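Local coordinates for protein transcription factor inhibitor I-kappa-B-beta (Mus musculus, PDB 1OY3) that inhibits NF-kappa-B by binding it and trapping it in the cytoplasm, using a stack of ankyrin repeats, at residues C[23-26]-C[27-31]. Residues are numbered along the deposited sequence; the frame is centred on the assembly and turned at random.
Sequences PFLD and FLLGF
F24 and F27 lie side by side along one turn of helix 22-32 and illustrate how a single helix can pack on its own repeat stack with one side and on another protein with the other. From F24 CB the chain leaves with CG anti to the backbone N (chi1 -166°), carrying the ring beneath the CD1 methyl of L28. F24 CG and the rest of the ring, out to F24 CZ at the tip, all lie under this methyl, which sits over the middle of one face in a CH-pi contact, though its exact placement is doubtful. On the way, F24 CD1 and F24 CE1 also face F27, with F24 CE1 3.5 Å from F27 CD2. The two rings are almost parallel, their planes 20° apart, but they are slid past each other, with centroids 5.7 Å apart, so there is little true stacking. On another side of the helix, L25 CD1 packs 3.7 Å from L29 CD1. In the backbone, F27 N donates to P23 O, and L29 N to L25 O at 2.9 Å, nearly straight at 173°, whereas the bond from G30 N to D26 O is weak. P23, F24 and F27 meet aromatic or apolar side chains of another protein's chain, so the phenylalanine pair forms part of an intermolecular interface. Within the first ankyrin repeat, L25, L28 and L29 pack on L13 of helix 12-18, and L25 and L29 also touch helix 58-66, whose K63 forms a salt bridge with D26 OD2.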
loop_
_atom_site.group_PDB
_atom_site.type_symbol
_atom_site.label_atom_id
_atom_site.label_comp_id
_atom_site.label_asym_id
_atom_site.label_seq_id
_atom_site.Cartn_x
_atom_site.Cartn_y
_atom_site.Cartn_z
ATOM N N PRO C 23 -32.791 -1.488 -6.281
ATOM C CA PRO C 23 -33.934 -2.403 -6.193
ATOM C C PRO C 23 -33.534 -3.874 -6.120
ATOM O O PRO C 23 -33.990 -4.601 -5.237
ATOM C CB PRO C 23 -34.727 -2.070 -7.451
ATOM C CG PRO C 23 -34.512 -0.582 -7.562
ATOM C CD PRO C 23 -33.016 -0.476 -7.329
ATOM N N PHE C 24 -32.685 -4.325 -7.039
ATOM C CA PHE C 24 -32.262 -5.717 -7.011
ATOM C C PHE C 24 -31.390 -5.951 -5.782
ATOM O O PHE C 24 -31.459 -7.015 -5.163
ATOM C CB PHE C 24 -31.502 -6.095 -8.287
ATOM C CG PHE C 24 -31.324 -7.585 -8.466
ATOM C CD1 PHE C 24 -32.414 -8.449 -8.346
ATOM C CD2 PHE C 24 -30.072 -8.127 -8.756
ATOM C CE1 PHE C 24 -32.263 -9.831 -8.509
ATOM C CE2 PHE C 24 -29.909 -9.506 -8.924
ATOM C CZ PHE C 24 -31.008 -10.360 -8.800
ATOM N N LEU C 25 -30.574 -4.960 -5.423
ATOM C CA LEU C 25 -29.729 -5.094 -4.242
ATOM C C LEU C 25 -30.624 -5.419 -3.063
ATOM O O LEU C 25 -30.386 -6.391 -2.346
ATOM C CB LEU C 25 -28.964 -3.802 -3.942
ATOM C CG LEU C 25 -28.273 -3.826 -2.567
ATOM C CD1 LEU C 25 -27.367 -5.041 -2.466
ATOM C CD2 LEU C 25 -27.477 -2.546 -2.343
ATOM N N ASP C 26 -31.670 -4.613 -2.880
ATOM C CA ASP C 26 -32.613 -4.813 -1.780
ATOM C C ASP C 26 -33.155 -6.233 -1.787
ATOM O O ASP C 26 -33.256 -6.883 -0.739
ATOM C CB ASP C 26 -33.770 -3.814 -1.884
ATOM C CG ASP C 26 -33.346 -2.394 -1.548
ATOM O OD1 ASP C 26 -34.191 -1.480 -1.657
ATOM O OD2 ASP C 26 -32.171 -2.190 -1.171
ATOM N N PHE C 27 -33.497 -6.718 -2.978
ATOM C CA PHE C 27 -34.012 -8.073 -3.124
ATOM C C PHE C 27 -32.988 -9.068 -2.580
ATOM O O PHE C 27 -33.277 -9.825 -1.654
ATOM C CB PHE C 27 -34.288 -8.366 -4.601
ATOM C CG PHE C 27 -34.732 -9.773 -4.870
ATOM C CD1 PHE C 27 -35.963 -10.230 -4.413
ATOM C CD2 PHE C 27 -33.919 -10.642 -5.589
ATOM C CE1 PHE C 27 -36.379 -11.534 -4.673
ATOM C CE2 PHE C 27 -34.326 -11.947 -5.853
ATOM C CZ PHE C 27 -35.557 -12.394 -5.394
ATOM N N LEU C 28 -31.788 -9.055 -3.158
ATOM C CA LEU C 28 -30.725 -9.961 -2.733
ATOM C C LEU C 28 -30.549 -9.927 -1.221
ATOM O O LEU C 28 -30.637 -10.959 -0.548
ATOM C CB LEU C 28 -29.404 -9.595 -3.412
ATOM C CG LEU C 28 -29.165 -10.015 -4.870
ATOM C CD1 LEU C 28 -30.288 -9.546 -5.743
ATOM C CD2 LEU C 28 -27.857 -9.427 -5.359
ATOM N N LEU C 29 -30.309 -8.735 -0.688
ATOM C CA LEU C 29 -30.118 -8.574 0.747
ATOM C C LEU C 29 -31.298 -9.127 1.531
ATOM O O LEU C 29 -31.159 -9.494 2.698
ATOM C CB LEU C 29 -29.895 -7.097 1.082
ATOM C CG LEU C 29 -28.442 -6.711 1.385
ATOM C CD1 LEU C 29 -27.502 -7.406 0.422
ATOM C CD2 LEU C 29 -28.286 -5.202 1.310
ATOM N N GLY C 30 -32.455 -9.195 0.881
ATOM C CA GLY C 30 -33.640 -9.712 1.537
ATOM C C GLY C 30 -33.404 -11.086 2.130
ATOM O O GLY C 30 -34.024 -11.460 3.123
ATOM N N PHE C 31 -32.497 -11.840 1.521
ATOM C CA PHE C 31 -32.177 -13.180 1.993
ATOM C C PHE C 31 -30.776 -13.194 2.589
ATOM O O PHE C 31 -30.569 -13.640 3.718
ATOM C CB PHE C 31 -32.245 -14.170 0.827
ATOM C CG PHE C 31 -33.544 -14.128 0.074
ATOM C CD1 PHE C 31 -34.717 -14.603 0.655
ATOM C CD2 PHE C 31 -33.599 -13.586 -1.209
ATOM C CE1 PHE C 31 -35.931 -14.536 -0.031
ATOM C CE2 PHE C 31 -34.804 -13.514 -1.903
ATOM C CZ PHE C 31 -35.974 -13.989 -1.314
#